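Local coordinates for probable adhesion protein (Pseudomonas aeruginosa PAO1, PDB 6RU4) that probably serves as the periplasmic solute-binding protein of a metal-ion transport system, binding ferrous iron and manganese, at residues V173-G178 / L189-V194; V222-I227 / Y246-I251. All blocks are in the same frame, centred on the assembly; numbering follows the deposited sequence.

Interaction 1 (V173-G178 / L189-V194); sequences VATIHG and LEVTAV. With MN (manganese (II) ion), chain E.
V194 lies beside the turn that follows strand 173-175 and touches it with both methyls. V194 CG1 is anti to the backbone N (chi1 176°), which places it 3.5 Å from G178 N and 3.6 Å from I176 O. V194 CG2 faces T175 OG1 at 4.0 Å. The T175 hydroxyl does not bond across the contact. It donates to H177 O, with T175 OG1 and H177 O 2.7 Å apart, and comes from above the carbonyl plane. This bond closes the turn on its own chain. T175 CG2 meets V191 CG1 at 4.0 Å and V191 CG2 slightly farther off; the two side chains cross at about a right angle. The two strands run roughly parallel and form a beta-alpha-beta unit with helix 181-184 between them. Strand 191-194 is a weakly bonded edge strand. Two backbone bonds join the pair: T192 N to V173 O at 2.7 Å, and T175 N to A193 O at 3.1 Å. L184 of the helix covers V173 and V191. The CB atoms of A174 and A193 point to the opposite face from those of T175 and V194. Past the strand end, H177 NE2 binds manganese at 2.3 Å, and H41, H66, H111, H199 and H250 complete the site.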
loop_
_atom_site.group_PDB
_atom_site.type_symbol
_atom_site.label_atom_id
_atom_site.label_comp_id
_atom_site.label_asym_id
_atom_site.label_seq_id
_atom_site.Cartn_x
_atom_site.Cartn_y
_atom_site.Cartn_z
ATOM N N VAL A 173 -1.063 13.385 -14.076
ATOM C CA VAL A 173 -0.180 12.426 -13.429
ATOM C C VAL A 173 -0.600 11.008 -13.849
ATOM O O VAL A 173 -1.789 10.683 -13.903
ATOM C CB VAL A 173 -0.357 12.659 -11.900
ATOM C CG1 VAL A 173 -0.064 11.420 -11.051
ATOM C CG2 VAL A 173 0.421 13.874 -11.421
ATOM N N ALA A 174 0.395 10.172 -14.153
ATOM C CA ALA A 174 0.224 8.779 -14.507
ATOM C C ALA A 174 1.123 7.973 -13.588
ATOM O O ALA A 174 2.044 8.531 -12.996
ATOM C CB ALA A 174 0.626 8.559 -15.950
ATOM N N THR A 175 0.844 6.669 -13.425
ATOM C CA THR A 175 1.674 5.797 -12.582
ATOM C C THR A 175 1.878 4.491 -13.340
ATOM O O THR A 175 1.053 4.174 -14.201
ATOM C CB THR A 175 1.072 5.595 -11.166
ATOM O OG1 THR A 175 0.032 4.634 -11.233
ATOM C CG2 THR A 175 0.559 6.897 -10.515
ATOM N N ILE A 176 2.967 3.742 -13.058
ATOM C CA ILE A 176 3.200 2.444 -13.720
ATOM C C ILE A 176 2.221 1.444 -13.084
ATOM O O ILE A 176 1.374 0.886 -13.773
ATOM C CB ILE A 176 4.702 1.994 -13.586
ATOM C CG1 ILE A 176 5.666 2.911 -14.401
ATOM C CG2 ILE A 176 4.924 0.491 -13.896
ATOM C CD1 ILE A 176 5.441 3.039 -15.881
ATOM N N HIS A 177 2.318 1.318 -11.753
ATOM C CA HIS A 177 1.579 0.456 -10.839
ATOM C C HIS A 177 0.434 1.274 -10.235
ATOM O O HIS A 177 0.667 2.410 -9.840
ATOM C CB HIS A 177 2.551 -0.010 -9.718
ATOM C CG HIS A 177 2.085 -1.193 -8.936
ATOM N ND1 HIS A 177 2.397 -2.490 -9.327
ATOM C CD2 HIS A 177 1.364 -1.243 -7.796
ATOM C CE1 HIS A 177 1.816 -3.275 -8.444
ATOM N NE2 HIS A 177 1.187 -2.571 -7.496
ATOM N N GLY A 178 -0.774 0.698 -10.173
ATOM C CA GLY A 178 -1.972 1.357 -9.650
ATOM C C GLY A 178 -2.096 1.390 -8.147
ATOM O O GLY A 178 -3.167 1.123 -7.605
ATOM N N LEU A 189 -5.639 15.319 -6.012
ATOM C CA LEU A 189 -5.216 14.917 -7.345
ATOM C C LEU A 189 -5.742 13.571 -7.748
ATOM O O LEU A 189 -5.914 12.679 -6.912
ATOM C CB LEU A 189 -3.686 14.933 -7.467
ATOM C CG LEU A 189 -3.013 16.304 -7.536
ATOM C CD1 LEU A 189 -1.534 16.169 -7.307
ATOM C CD2 LEU A 189 -3.284 16.999 -8.872
ATOM N N GLU A 190 -5.953 13.420 -9.063
ATOM C CA GLU A 190 -6.416 12.200 -9.700
ATOM C C GLU A 190 -5.314 11.655 -10.640
ATOM O O GLU A 190 -4.562 12.431 -11.251
ATOM C CB GLU A 190 -7.713 12.478 -10.470
ATOM C CG GLU A 190 -8.716 11.345 -10.364
ATOM C CD GLU A 190 -10.146 11.637 -10.771
ATOM O OE1 GLU A 190 -10.364 12.060 -11.928
ATOM O OE2 GLU A 190 -11.052 11.403 -9.938
ATOM N N VAL A 191 -5.197 10.314 -10.704
ATOM C CA VAL A 191 -4.282 9.610 -11.607
ATOM C C VAL A 191 -5.038 9.545 -12.942
ATOM O O VAL A 191 -6.148 9.033 -12.980
ATOM C CB VAL A 191 -3.897 8.205 -11.085
ATOM C CG1 VAL A 191 -3.028 7.462 -12.077
ATOM C CG2 VAL A 191 -3.177 8.307 -9.766
ATOM N N THR A 192 -4.469 10.121 -14.011
ATOM C CA THR A 192 -5.050 10.136 -15.349
ATOM C C THR A 192 -5.033 8.732 -15.933
ATOM O O THR A 192 -6.062 8.262 -16.375
ATOM C CB THR A 192 -4.366 11.218 -16.195
ATOM O OG1 THR A 192 -4.700 12.489 -15.633
ATOM C CG2 THR A 192 -4.798 11.190 -17.648
ATOM N N ALA A 193 -3.891 8.041 -15.863
ATOM C CA ALA A 193 -3.705 6.717 -16.420
ATOM C C ALA A 193 -2.798 5.877 -15.563
ATOM O O ALA A 193 -1.899 6.400 -14.909
ATOM C CB ALA A 193 -3.102 6.837 -17.819
ATOM N N VAL A 194 -3.020 4.554 -15.600
ATOM C CA VAL A 194 -2.204 3.519 -14.965
ATOM C C VAL A 194 -1.690 2.652 -16.143
ATOM O O VAL A 194 -2.481 2.196 -16.969
ATOM C CB VAL A 194 -2.990 2.713 -13.886
ATOM C CG1 VAL A 194 -2.149 1.570 -13.318
ATOM C CG2 VAL A 194 -3.468 3.630 -12.767
HETATM MN MN MN E . 0.330 -3.434 -5.565
#

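Interaction 2 (V222-I227 / Y246-I251). With MN (manganese (II) ion), chain E; EDO (1,2-ethanediol), chain Q.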
loop_
_atom_site.group_PDB
_atom_site.type_symbol
_atom_site.label_atom_id
_atom_site.label_comp_id
_atom_site.label_asym_id
_atom_site.label_seq_id
_atom_site.Cartn_x
_atom_site.Cartn_y
_atom_site.Cartn_z
ATOM N N VAL A 222 3.649 14.168 -15.452
ATOM C CA VAL A 222 4.580 13.326 -14.703
ATOM C C VAL A 222 4.115 11.859 -14.654
ATOM O O VAL A 222 2.932 11.585 -14.811
ATOM C CB VAL A 222 4.943 13.899 -13.289
ATOM C CG1 VAL A 222 5.399 15.354 -13.374
ATOM C CG2 VAL A 222 3.805 13.765 -12.307
ATOM N N ILE A 223 5.078 10.926 -14.519
ATOM C CA ILE A 223 4.840 9.484 -14.362
ATOM C C ILE A 223 5.532 9.004 -13.088
ATOM O O ILE A 223 6.705 9.310 -12.859
ATOM C CB ILE A 223 5.142 8.603 -15.615
ATOM C CG1 ILE A 223 4.558 7.180 -15.454
ATOM C CG2 ILE A 223 6.639 8.573 -15.978
ATOM C CD1 ILE A 223 3.925 6.634 -16.655
ATOM N N PHE A 224 4.782 8.308 -12.239
ATOM C CA PHE A 224 5.302 7.760 -10.995
ATOM C C PHE A 224 5.610 6.274 -11.202
ATOM O O PHE A 224 4.698 5.476 -11.438
ATOM C CB PHE A 224 4.336 7.998 -9.828
ATOM C CG PHE A 224 4.262 9.447 -9.397
ATOM C CD1 PHE A 224 5.367 10.078 -8.818
ATOM C CD2 PHE A 224 3.090 10.185 -9.564
ATOM C CE1 PHE A 224 5.308 11.428 -8.438
ATOM C CE2 PHE A 224 3.030 11.537 -9.172
ATOM C CZ PHE A 224 4.142 12.146 -8.617
ATOM N N SER A 225 6.914 5.925 -11.183
ATOM C CA SER A 225 7.380 4.558 -11.335
ATOM C C SER A 225 7.704 3.916 -9.983
ATOM O O SER A 225 7.543 4.561 -8.949
ATOM C CB SER A 225 8.552 4.480 -12.307
ATOM O OG SER A 225 9.710 5.113 -11.795
ATOM N N GLU A 226 8.119 2.637 -9.988
ATOM C CA GLU A 226 8.431 1.846 -8.796
ATOM C C GLU A 226 9.892 1.873 -8.362
ATOM O O GLU A 226 10.784 1.703 -9.181
ATOM C CB GLU A 226 7.997 0.384 -8.998
ATOM C CG GLU A 226 6.500 0.162 -8.975
ATOM C CD GLU A 226 5.809 0.593 -7.697
ATOM O OE1 GLU A 226 6.195 0.122 -6.602
ATOM O OE2 GLU A 226 4.886 1.427 -7.798
ATOM N N ILE A 227 10.122 2.039 -7.067
ATOM C CA ILE A 227 11.432 1.967 -6.440
ATOM C C ILE A 227 11.618 0.494 -6.045
ATOM O O ILE A 227 12.678 -0.075 -6.296
ATOM C CB ILE A 227 11.535 2.910 -5.189
ATOM C CG1 ILE A 227 11.712 4.367 -5.595
ATOM C CG2 ILE A 227 12.695 2.501 -4.280
ATOM C CD1 ILE A 227 11.302 5.378 -4.553
ATOM N N TYR A 246 9.375 10.253 -11.961
ATOM C CA TYR A 246 9.537 10.313 -10.514
ATOM C C TYR A 246 9.250 8.903 -10.034
ATOM O O TYR A 246 8.558 8.158 -10.733
ATOM C CB TYR A 246 8.557 11.336 -9.881
ATOM C CG TYR A 246 8.810 12.771 -10.294
ATOM C CD1 TYR A 246 8.278 13.281 -11.469
ATOM C CD2 TYR A 246 9.601 13.614 -9.521
ATOM C CE1 TYR A 246 8.558 14.580 -11.890
ATOM C CE2 TYR A 246 9.878 14.923 -9.925
ATOM C CZ TYR A 246 9.352 15.402 -11.112
ATOM O OH TYR A 246 9.574 16.692 -11.523
ATOM N N SER A 247 9.799 8.509 -8.880
ATOM C CA SER A 247 9.584 7.158 -8.376
ATOM C C SER A 247 8.999 7.157 -6.992
ATOM O O SER A 247 9.382 7.979 -6.152
ATOM C CB SER A 247 10.892 6.364 -8.400
ATOM O OG SER A 247 11.239 5.953 -9.709
ATOM N N LEU A 248 8.099 6.202 -6.731
ATOM C CA LEU A 248 7.489 6.053 -5.417
ATOM C C LEU A 248 7.696 4.648 -4.871
ATOM O O LEU A 248 7.985 3.717 -5.613
ATOM C CB LEU A 248 5.991 6.452 -5.407
ATOM C CG LEU A 248 5.619 7.882 -5.794
ATOM C CD1 LEU A 248 4.123 8.030 -5.852
ATOM C CD2 LEU A 248 6.227 8.920 -4.846
ATOM N N SER A 249 7.556 4.529 -3.554
ATOM C CA SER A 249 7.677 3.305 -2.782
ATOM C C SER A 249 6.304 2.719 -2.484
ATOM O O SER A 249 5.410 3.428 -2.009
ATOM C CB SER A 249 8.390 3.607 -1.475
ATOM O OG SER A 249 8.528 2.415 -0.731
ATOM N N HIS A 250 6.152 1.410 -2.747
ATOM C CA HIS A 250 4.947 0.620 -2.493
ATOM C C HIS A 250 5.029 0.066 -1.052
ATOM O O HIS A 250 4.034 -0.459 -0.534
ATOM C CB HIS A 250 4.869 -0.510 -3.541
ATOM C CG HIS A 250 3.604 -1.329 -3.593
ATOM N ND1 HIS A 250 3.225 -2.146 -2.546
ATOM C CD2 HIS A 250 2.768 -1.549 -4.631
ATOM C CE1 HIS A 250 2.158 -2.801 -2.955
ATOM N NE2 HIS A 250 1.836 -2.474 -4.197
ATOM N N ILE A 251 6.201 0.256 -0.378
ATOM C CA ILE A 251 6.514 -0.191 0.999
ATOM C C ILE A 251 6.386 -1.743 1.028
ATOM O O ILE A 251 5.575 -2.281 1.756
ATOM C CB ILE A 251 5.696 0.606 2.111
ATOM C CG1 ILE A 251 5.747 2.151 1.863
ATOM C CG2 ILE A 251 6.189 0.282 3.547
ATOM C CD1 ILE A 251 4.685 3.012 2.572
HETATM MN MN MN E . 0.330 -3.434 -5.565
HETATM C C1 EDO Q . 5.521 -3.759 -8.393
HETATM O O1 EDO Q . 6.328 -3.194 -7.347
HETATM C C2 EDO Q . 5.654 -5.321 -8.422
HETATM O O2 EDO Q . 4.739 -5.946 -9.333
#
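Y246 O takes a backbone bond from S225 N, with N and O 2.8 Å apart. S225 OG adds a weak second bond to the same oxygen. That hydroxyl also accepts from S247 OG, and the two OG atoms are 2.7 Å apart. S225 holds OG between its backbone N and carbonyl carbon (chi1 67°), which brings it within range of both partners. Beyond the serines, I227 CG1 lies against S247 CB at 3.5 Å. The other face of the strand pair is apolar near F224. The Y246 CB approaches F224 CE1 at 3.6 Å, obliquely to the ring. L248 CD1 makes an off-centre CH-pi contact, 4.2 Å from the F224 ring centroid. V222 CG1 meets Y246 CE1 at 3.6 Å, while the tyrosine hydroxyl bonds to E278. E226 bends at chi2 (-59°), and its OE1 comes 3.4 Å from H250 CB. Its carboxylate stands steeply to the imidazole, with the planes 79° apart. OE2 is held by Y180 OH. In the loop after strand 244-248, S249 OG accepts from I251 N in an ST turn and also bonds to E264. H250 NE2 binds manganese at 2.2 Å. This is a parallel strand pair of a beta-alpha-beta unit, with helix 234-241 as the connection, delivering a histidine to the six-histidine metal site.

Overall arrangement
Interactions 1 and 2 follow one another along the chain, and their centres lie about 10 Å apart. Together they draw on all four strands of one parallel sheet, in the order 191-194, 173-175, 222-226, 244-248. The inner strands 173-175 and 222-226 are neighbours, with probable backbone bonds from F224 N to A174 O and from I176 N to F224 O. A second four-stranded parallel sheet has the same strand order and is built from earlier residues. H177 and H250 follow strands 173-175 and 244-248 and share one manganese ion. H199, from the later part of the chain, binds it too. H41, H66 and H111, from the earlier part, also bind it, consistent with a site between two lobes, as in related solute-binding proteins.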